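Local coordinates for protein transcriptional regulator (Saccharomonospora viridis, PDB 4NEL) that probably binds DNA as a TetR-family transcriptional repressor and holds a trimethylamine molecule in the ligand pocket of its C-terminal domain, at residues A[73-78]-A[136-141]; A[131-136]-A[145-150]; A[155-160]-A[178-183]. One frame throughout, in Å; residues are numbered along the deposited sequence.

Overall arrangement
All three contacts belong to the helical C-terminal, BetI-type regulatory part of a TetR-family chain, not to the predicted DNA-binding helices near the N-terminus. Contact 1 joins the start of helix 75-86 to the turn after helix 111-137. Contact 2 pairs that same helix end with the start of helix 146-166, and contacts 1 and 2 share Gln136. Their centres are about 10 Å apart, they touch, and their segments alternate along the chain. Contact 3 comes later in the chain and lies about 16 Å, centre to centre, from contact 2. It pairs the middle of helix 146-166 with helix 173-188. Helix 146-166 therefore links contact 2 to the ligand pocket and the subunit interface.

Contact 1. Residues A[73-78]-A[136-141]; sequences ADARER and QKQGVF
Gln138 grips the loop before helix 75-86 with both ends of its amide. NE2 donates to Ala73 O at 3.0 Å, with an N-H...O angle of 161°, and the acceptor lies in the plane of the amide. OE1 accepts from Ala75 N at 3.3 Å, a longer bond whose donor is tilted 20° from the carbonyl plane. The side chain is extended beyond CG, which carries the amide across to the other segment. These two bonds lie on the exposed side of the contact.

Each segment has its own helix-end motif. Asp74 is the N-cap of helix 75-86, and its OD1 accepts from Arg76 N from above the carboxylate plane. Gly139 has a positive phi and closes a Schellman motif after helix 111-137. Beyond it, Val140 and the ring of Phe141 pack on Ala75.

The close packing is on the buried side, around Ala75 and Phe141. Phe141 CZ lies 3.6 Å from Ala75 O and 3.8 Å from Arg76 CA. Ala75 CB packs 4.2 Å from Phe141 CZ and 4.3 Å from Val140 CG2. Arg76 meets the ring with CA and CB. The chain beyond CG is extended (chi2 178°) and leads away to a salt bridge with Glu185 of helix 173-188.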
loop_
_atom_site.group_PDB
_atom_site.type_symbol
_atom_site.label_atom_id
_atom_site.label_comp_id
_atom_site.label_asym_id
_atom_site.label_seq_id
_atom_site.Cartn_x
_atom_site.Cartn_y
_atom_site.Cartn_z
ATOM N N ALA A 73 17.859 24.849 -6.805
ATOM C CA ALA A 73 18.244 25.051 -8.196
ATOM C C ALA A 73 18.612 23.721 -8.865
ATOM O O ALA A 73 18.171 23.431 -9.985
ATOM C CB ALA A 73 19.416 26.026 -8.272
ATOM N N ASP A 74 19.420 22.936 -8.150
ATOM C CA ASP A 74 19.916 21.638 -8.599
ATOM C C ASP A 74 18.821 20.535 -8.536
ATOM O O ASP A 74 18.261 20.268 -7.478
ATOM C CB ASP A 74 21.129 21.282 -7.727
ATOM C CG ASP A 74 21.721 19.937 -8.047
ATOM O OD1 ASP A 74 21.402 19.342 -9.096
ATOM O OD2 ASP A 74 22.524 19.467 -7.220
ATOM N N ALA A 75 18.544 19.911 -9.683
ATOM C CA ALA A 75 17.487 18.890 -9.822
ATOM C C ALA A 75 17.726 17.633 -9.011
ATOM O O ALA A 75 16.777 17.033 -8.511
ATOM C CB ALA A 75 17.318 18.506 -11.276
ATOM N N ARG A 76 18.982 17.217 -8.911
ATOM C CA ARG A 76 19.360 16.045 -8.103
ATOM C C ARG A 76 19.057 16.361 -6.651
ATOM O O ARG A 76 18.357 15.625 -6.004
ATOM C CB ARG A 76 20.847 15.730 -8.310
ATOM C CG ARG A 76 21.452 14.528 -7.593
ATOM C CD ARG A 76 22.917 14.440 -8.030
ATOM N NE ARG A 76 23.745 13.408 -7.379
ATOM C CZ ARG A 76 25.029 13.146 -7.694
ATOM N NH1 ARG A 76 25.703 12.192 -7.051
ATOM N NH2 ARG A 76 25.651 13.828 -8.657
ATOM N N GLU A 77 19.565 17.483 -6.156
ATOM C CA GLU A 77 19.304 17.927 -4.787
ATOM C C GLU A 77 17.791 18.048 -4.544
ATOM O O GLU A 77 17.275 17.707 -3.466
ATOM C CB GLU A 77 20.007 19.296 -4.533
ATOM C CG GLU A 77 19.917 19.845 -3.098
ATOM C CD GLU A 77 20.771 21.130 -2.850
ATOM O OE1 GLU A 77 21.220 21.801 -3.819
ATOM O OE2 GLU A 77 21.001 21.478 -1.664
ATOM N N ARG A 78 17.083 18.562 -5.546
ATOM C CA ARG A 78 15.644 18.731 -5.466
ATOM C C ARG A 78 14.915 17.394 -5.367
ATOM O O ARG A 78 13.997 17.225 -4.552
ATOM C CB ARG A 78 15.139 19.486 -6.691
ATOM C CG ARG A 78 13.730 19.993 -6.530
ATOM C CD ARG A 78 13.159 20.348 -7.887
ATOM N NE ARG A 78 13.664 21.605 -8.399
ATOM C CZ ARG A 78 12.983 22.750 -8.336
ATOM N NH1 ARG A 78 13.522 23.866 -8.808
ATOM N NH2 ARG A 78 11.756 22.787 -7.794
ATOM N N GLN A 136 16.912 16.283 -16.548
ATOM C CA GLN A 136 17.308 15.768 -17.839
ATOM C C GLN A 136 17.722 16.970 -18.709
ATOM O O GLN A 136 18.746 16.907 -19.427
ATOM C CB GLN A 136 16.149 15.015 -18.495
ATOM C CG GLN A 136 15.849 13.668 -17.896
ATOM C CD GLN A 136 14.605 12.997 -18.456
ATOM O OE1 GLN A 136 13.763 13.632 -19.091
ATOM N NE2 GLN A 136 14.482 11.686 -18.208
ATOM N N LYS A 137 16.952 18.063 -18.604
ATOM C CA LYS A 137 17.235 19.287 -19.368
ATOM C C LYS A 137 18.552 19.817 -18.864
ATOM O O LYS A 137 19.440 20.198 -19.644
ATOM C CB LYS A 137 16.123 20.338 -19.200
ATOM C CG LYS A 137 16.308 21.579 -20.082
ATOM C CD LYS A 137 15.165 22.593 -20.015
ATOM C CE LYS A 137 15.194 23.474 -18.771
ATOM N NZ LYS A 137 14.824 22.789 -17.500
ATOM N N GLN A 138 18.713 19.793 -17.548
ATOM C CA GLN A 138 19.951 20.252 -16.947
ATOM C C GLN A 138 21.122 19.317 -17.267
ATOM O O GLN A 138 22.266 19.611 -16.914
ATOM C CB GLN A 138 19.789 20.394 -15.439
ATOM C CG GLN A 138 18.865 21.512 -14.953
ATOM C CD GLN A 138 18.796 21.579 -13.423
ATOM O OE1 GLN A 138 19.365 20.736 -12.728
ATOM N NE2 GLN A 138 18.102 22.577 -12.894
ATOM N N GLY A 139 20.840 18.173 -17.897
ATOM C CA GLY A 139 21.876 17.210 -18.270
ATOM C C GLY A 139 22.385 16.335 -17.146
ATOM O O GLY A 139 23.270 15.524 -17.381
ATOM N N VAL A 140 21.819 16.461 -15.941
ATOM C CA VAL A 140 22.276 15.683 -14.788
ATOM C C VAL A 140 21.536 14.352 -14.587
ATOM O O VAL A 140 21.984 13.539 -13.792
ATOM C CB VAL A 140 22.255 16.493 -13.471
ATOM C CG1 VAL A 140 23.187 17.674 -13.582
ATOM C CG2 VAL A 140 20.856 16.947 -13.107
ATOM N N PHE A 141 20.400 14.163 -15.274
ATOM C CA PHE A 141 19.691 12.910 -15.245
ATOM C C PHE A 141 19.782 12.254 -16.634
ATOM O O PHE A 141 19.947 12.933 -17.647
ATOM C CB PHE A 141 18.200 13.045 -14.834
ATOM C CG PHE A 141 17.945 13.531 -13.414
ATOM C CD1 PHE A 141 18.888 13.383 -12.386
ATOM C CD2 PHE A 141 16.686 14.023 -13.069
ATOM C CE1 PHE A 141 18.589 13.807 -11.095
ATOM C CE2 PHE A 141 16.391 14.446 -11.782
ATOM C CZ PHE A 141 17.348 14.346 -10.799
#

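Contact 2. Residues A[131-136]-A[145-150]; sequences TIRTGQ and DADELA
Arg133 and Asp147 form a salt bridge between two consecutive helices joined by a short loop, in the all-helical TetR-type regulatory domain. The axes of the segments 131-136 and 146-150 approach to 9.9 Å, with 129° between their directions. Asp147 OD2 lies in the guanidinium plane, 3.2 Å from Arg133 NH2. The carboxylate is turned 68° from that plane, and NH2 meets OD2 from above the carboxylate. The N-H...O angle of 140° makes the bond rather bent. The other oxygen, Asp147 OD1, is hydrogen-bonded to the hydroxyl of Tyr125 on helix 111-137. Both carboxylate oxygens thus have partners on the same neighbouring helix.

Asp145 is the N-cap of helix 146-166. Its OD1 accepts from two backbone amides, Asp147 N at 2.8 Å, nearly along the C-O axis, and Glu148 N from above the carboxylate plane. Gln136 is held at both ends of its amide. NE2 donates to Gln144 O, in the loop between the helices. OE1 accepts from a water at 3.0 Å, and the same water weakly accepts from Ala146 N, making a loose bridge to the first turn of the second helix.

Beside these polar groups the contact is apolar. Ile132 CG2 is trans to the backbone N, which brings it to 3.9 Å from Leu149 CD2 and 4.0 Å from Ala146 CB. Ile132 CD1 extends to Ala150. The methyl of Ala146 also packs against the arginine, with CB 3.8 Å from Arg133 CG and over the centre of one guanidinium face.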
loop_
_atom_site.group_PDB
_atom_site.type_symbol
_atom_site.label_atom_id
_atom_site.label_comp_id
_atom_site.label_asym_id
_atom_site.label_seq_id
_atom_site.Cartn_x
_atom_site.Cartn_y
_atom_site.Cartn_z
ATOM N N THR A 131 10.361 17.188 -12.018
ATOM C CA THR A 131 11.673 17.264 -11.447
ATOM C C THR A 131 12.572 16.386 -12.309
ATOM O O THR A 131 13.677 16.748 -12.628
ATOM C CB THR A 131 11.679 16.744 -9.994
ATOM O OG1 THR A 131 10.766 17.507 -9.189
ATOM C CG2 THR A 131 13.045 16.799 -9.389
ATOM N N ILE A 132 12.106 15.218 -12.709
ATOM C CA ILE A 132 12.954 14.379 -13.519
ATOM C C ILE A 132 13.218 15.079 -14.850
ATOM O O ILE A 132 14.324 15.069 -15.355
ATOM C CB ILE A 132 12.390 12.942 -13.672
ATOM C CG1 ILE A 132 12.477 12.174 -12.318
ATOM C CG2 ILE A 132 13.160 12.188 -14.756
ATOM C CD1 ILE A 132 11.510 11.005 -12.173
ATOM N N ARG A 133 12.211 15.688 -15.428
ATOM C CA ARG A 133 12.425 16.426 -16.698
ATOM C C ARG A 133 13.374 17.584 -16.553
ATOM O O ARG A 133 14.191 17.836 -17.452
ATOM C CB ARG A 133 11.117 16.934 -17.271
ATOM C CG ARG A 133 10.240 15.798 -17.708
ATOM C CD ARG A 133 9.250 16.216 -18.777
ATOM N NE ARG A 133 8.549 15.052 -19.324
ATOM C CZ ARG A 133 7.497 14.470 -18.761
ATOM N NH1 ARG A 133 7.005 14.907 -17.602
ATOM N NH2 ARG A 133 6.959 13.423 -19.350
ATOM N N THR A 134 13.259 18.298 -15.439
ATOM C CA THR A 134 14.144 19.426 -15.144
ATOM C C THR A 134 15.612 18.924 -15.080
ATOM O O THR A 134 16.513 19.517 -15.663
ATOM C CB THR A 134 13.698 20.124 -13.827
ATOM O OG1 THR A 134 12.327 20.544 -13.920
ATOM C CG2 THR A 134 14.545 21.349 -13.506
ATOM N N GLY A 135 15.860 17.779 -14.428
ATOM C CA GLY A 135 17.220 17.260 -14.361
ATOM C C GLY A 135 17.787 16.765 -15.684
ATOM O O GLY A 135 18.999 16.785 -15.894
ATOM N N GLN A 136 16.912 16.283 -16.548
ATOM C CA GLN A 136 17.308 15.768 -17.839
ATOM C C GLN A 136 17.722 16.970 -18.709
ATOM O O GLN A 136 18.746 16.907 -19.427
ATOM C CB GLN A 136 16.149 15.015 -18.495
ATOM C CG GLN A 136 15.849 13.668 -17.896
ATOM C CD GLN A 136 14.605 12.997 -18.456
ATOM O OE1 GLN A 136 13.763 13.632 -19.091
ATOM N NE2 GLN A 136 14.482 11.686 -18.208
ATOM N N ASP A 145 12.351 7.589 -20.240
ATOM C CA ASP A 145 11.016 8.116 -20.158
ATOM C C ASP A 145 10.773 8.579 -18.708
ATOM O O ASP A 145 10.923 7.820 -17.751
ATOM C CB ASP A 145 10.021 7.057 -20.652
ATOM C CG ASP A 145 8.595 7.554 -20.672
ATOM O OD1 ASP A 145 8.257 8.426 -19.863
ATOM O OD2 ASP A 145 7.797 7.056 -21.489
ATOM N N ALA A 146 10.448 9.855 -18.564
ATOM C CA ALA A 146 10.206 10.456 -17.252
ATOM C C ALA A 146 8.960 9.931 -16.579
ATOM O O ALA A 146 8.908 9.877 -15.371
ATOM C CB ALA A 146 10.119 11.972 -17.365
ATOM N N ASP A 147 7.936 9.608 -17.345
ATOM C CA ASP A 147 6.688 9.072 -16.780
ATOM C C ASP A 147 6.892 7.647 -16.279
ATOM O O ASP A 147 6.365 7.279 -15.244
ATOM C CB ASP A 147 5.545 9.113 -17.807
ATOM C CG ASP A 147 4.970 10.533 -18.004
ATOM O OD1 ASP A 147 4.537 11.184 -17.034
ATOM O OD2 ASP A 147 4.915 10.981 -19.156
ATOM N N GLU A 148 7.663 6.864 -17.022
ATOM C CA GLU A 148 7.995 5.500 -16.591
ATOM C C GLU A 148 8.850 5.545 -15.351
ATOM O O GLU A 148 8.692 4.762 -14.452
ATOM C CB GLU A 148 8.804 4.743 -17.645
ATOM C CG GLU A 148 7.984 4.061 -18.730
ATOM C CD GLU A 148 8.844 3.256 -19.708
ATOM O OE1 GLU A 148 10.092 3.272 -19.581
ATOM O OE2 GLU A 148 8.267 2.610 -20.620
ATOM N N LEU A 149 9.782 6.479 -15.338
ATOM C CA LEU A 149 10.686 6.658 -14.224
ATOM C C LEU A 149 9.907 7.151 -13.009
ATOM O O LEU A 149 10.115 6.658 -11.910
ATOM C CB LEU A 149 11.749 7.622 -14.650
ATOM C CG LEU A 149 13.190 7.468 -14.242
ATOM C CD1 LEU A 149 13.731 6.030 -14.257
ATOM C CD2 LEU A 149 13.959 8.357 -15.226
ATOM N N ALA A 150 9.005 8.112 -13.221
ATOM C CA ALA A 150 8.149 8.626 -12.176
ATOM C C ALA A 150 7.183 7.564 -11.638
ATOM O O ALA A 150 6.895 7.569 -10.433
ATOM C CB ALA A 150 7.352 9.803 -12.661
HETATM O O HOH W 1 11.485 12.317 -20.598
#

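Contact 3. Residues A[155-160]-A[178-183]; sequences ALIDGL and QHLNDF. With KEN (N,N-dimethylmethanamine), chain B.
Leu156 and Leu180 lead the apolar packing between helices 146-166 and 173-188. The two side chains slide past each other in opposite directions, with Leu156 CG 3.8 Å from Leu180 CD2. Ile157 CG1 meets the same methyl at 3.8 Å and crosses Leu180 at about a right angle. Leu160 reaches Leu180 tip to tip, CD1 to CG.

Contacts with rings come next. Leu156 CD2 lies over one face of Phe183, offset toward the rim, in a CH-pi contact 4.1 Å from the ring centroid. The ring stands there because Phe183 CG is trans to the backbone N (chi1 179°). Leu160 CD1 packs 3.7 Å from His179 CD2, and Leu156 CD1 approaches His179 NE2.

The polar element is on another side of helix 146-166. Asp158 OD1 accepts a weak hydrogen bond of 3.5 Å from NE1 of the bound trimethylamine, whose pocket also includes Gln86, Trp104 and Trp124.

The axes of 155-160 and 178-183 run nearly antiparallel, at 164°. Leu156, Leu160 and His179 also pack on the second subunit, consistent with the four-helix-bundle dimer interface of TetR-family regulators, here beside the ligand pocket.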
loop_
_atom_site.group_PDB
_atom_site.type_symbol
_atom_site.label_atom_id
_atom_site.label_comp_id
_atom_site.label_asym_id
_atom_site.label_seq_id
_atom_site.Cartn_x
_atom_site.Cartn_y
_atom_site.Cartn_z
ATOM N N ALA A 155 5.916 4.231 -7.237
ATOM C CA ALA A 155 5.518 2.904 -6.771
ATOM C C ALA A 155 6.467 2.387 -5.674
ATOM O O ALA A 155 6.045 1.776 -4.691
ATOM C CB ALA A 155 5.482 1.929 -7.937
ATOM N N LEU A 156 7.757 2.595 -5.882
ATOM C CA LEU A 156 8.766 2.168 -4.922
ATOM C C LEU A 156 8.638 2.869 -3.594
ATOM O O LEU A 156 8.817 2.267 -2.539
ATOM C CB LEU A 156 10.135 2.414 -5.530
ATOM C CG LEU A 156 11.375 1.984 -4.802
ATOM C CD1 LEU A 156 11.277 0.441 -4.546
ATOM C CD2 LEU A 156 12.545 2.351 -5.735
ATOM N N ILE A 157 8.301 4.169 -3.636
ATOM C CA ILE A 157 8.109 4.925 -2.453
ATOM C C ILE A 157 6.969 4.330 -1.655
ATOM O O ILE A 157 7.109 4.052 -0.432
ATOM C CB ILE A 157 7.863 6.403 -2.778
ATOM C CG1 ILE A 157 9.132 7.063 -3.265
ATOM C CG2 ILE A 157 7.277 7.112 -1.587
ATOM C CD1 ILE A 157 8.961 8.492 -3.839
ATOM N N ASP A 158 5.855 4.087 -2.313
ATOM C CA ASP A 158 4.697 3.509 -1.674
ATOM C C ASP A 158 4.998 2.117 -1.068
ATOM O O ASP A 158 4.621 1.853 0.077
ATOM C CB ASP A 158 3.503 3.478 -2.644
ATOM C CG ASP A 158 2.896 4.885 -2.888
ATOM O OD1 ASP A 158 3.182 5.860 -2.114
ATOM O OD2 ASP A 158 2.129 5.045 -3.861
ATOM N N GLY A 159 5.661 1.252 -1.839
ATOM C CA GLY A 159 5.972 -0.099 -1.387
ATOM C C GLY A 159 6.896 -0.112 -0.182
ATOM O O GLY A 159 6.640 -0.831 0.761
ATOM N N LEU A 160 7.917 0.732 -0.193
ATOM C CA LEU A 160 8.864 0.794 0.923
ATOM C C LEU A 160 8.211 1.328 2.148
ATOM O O LEU A 160 8.388 0.757 3.236
ATOM C CB LEU A 160 10.077 1.620 0.557
ATOM C CG LEU A 160 10.966 0.878 -0.455
ATOM C CD1 LEU A 160 12.027 1.855 -0.913
ATOM C CD2 LEU A 160 11.618 -0.373 0.143
ATOM N N GLN A 178 17.939 5.223 2.356
ATOM C CA GLN A 178 19.108 4.701 1.682
ATOM C C GLN A 178 18.714 3.953 0.375
ATOM O O GLN A 178 19.370 4.073 -0.646
ATOM C CB GLN A 178 19.827 3.728 2.647
ATOM C CG GLN A 178 21.278 4.000 2.834
ATOM C CD GLN A 178 21.848 3.381 4.139
ATOM O OE1 GLN A 178 21.312 2.397 4.709
ATOM N NE2 GLN A 178 22.942 3.977 4.615
ATOM N N HIS A 179 17.691 3.114 0.434
ATOM C CA HIS A 179 17.251 2.409 -0.768
ATOM C C HIS A 179 16.803 3.367 -1.940
ATOM O O HIS A 179 17.182 3.173 -3.115
ATOM C CB HIS A 179 16.124 1.448 -0.390
ATOM C CG HIS A 179 15.761 0.496 -1.487
ATOM N ND1 HIS A 179 16.239 -0.807 -1.535
ATOM C CD2 HIS A 179 15.046 0.681 -2.626
ATOM C CE1 HIS A 179 15.786 -1.392 -2.634
ATOM N NE2 HIS A 179 15.064 -0.509 -3.312
ATOM N N LEU A 180 16.032 4.385 -1.585
ATOM C CA LEU A 180 15.549 5.379 -2.539
ATOM C C LEU A 180 16.694 6.236 -3.087
ATOM O O LEU A 180 16.761 6.434 -4.286
ATOM C CB LEU A 180 14.443 6.206 -1.927
ATOM C CG LEU A 180 13.175 5.427 -1.672
ATOM C CD1 LEU A 180 12.303 6.191 -0.682
ATOM C CD2 LEU A 180 12.450 5.137 -2.968
ATOM N N ASN A 181 17.630 6.671 -2.242
ATOM C CA ASN A 181 18.797 7.364 -2.759
ATOM C C ASN A 181 19.623 6.454 -3.706
ATOM O O ASN A 181 20.077 6.890 -4.752
ATOM C CB ASN A 181 19.616 7.990 -1.625
ATOM C CG ASN A 181 18.836 9.061 -0.889
ATOM O OD1 ASN A 181 17.751 9.437 -1.309
ATOM N ND2 ASN A 181 19.372 9.557 0.197
ATOM N N ASP A 182 19.773 5.180 -3.369
ATOM C CA ASP A 182 20.441 4.260 -4.260
ATOM C C ASP A 182 19.737 4.194 -5.598
ATOM O O ASP A 182 20.397 4.250 -6.628
ATOM C CB ASP A 182 20.496 2.841 -3.677
ATOM C CG ASP A 182 21.387 2.741 -2.476
ATOM O OD1 ASP A 182 22.093 3.741 -2.141
ATOM O OD2 ASP A 182 21.410 1.644 -1.856
ATOM N N PHE A 183 18.412 4.045 -5.581
ATOM C CA PHE A 183 17.639 4.009 -6.816
ATOM C C PHE A 183 17.907 5.280 -7.646
ATOM O O PHE A 183 18.316 5.218 -8.783
ATOM C CB PHE A 183 16.152 3.803 -6.541
ATOM C CG PHE A 183 15.341 3.779 -7.774
ATOM C CD1 PHE A 183 15.213 2.610 -8.493
ATOM C CD2 PHE A 183 14.758 4.920 -8.250
ATOM C CE1 PHE A 183 14.511 2.585 -9.675
ATOM C CE2 PHE A 183 14.037 4.906 -9.429
ATOM C CZ PHE A 183 13.913 3.733 -10.136
HETATM C CA1 KEN B . 0.980 10.172 -2.384
HETATM C CB1 KEN B . 0.907 7.984 -1.373
HETATM C CC1 KEN B . 2.747 9.512 -0.792
HETATM N NE1 KEN B . 1.802 9.059 -1.846
#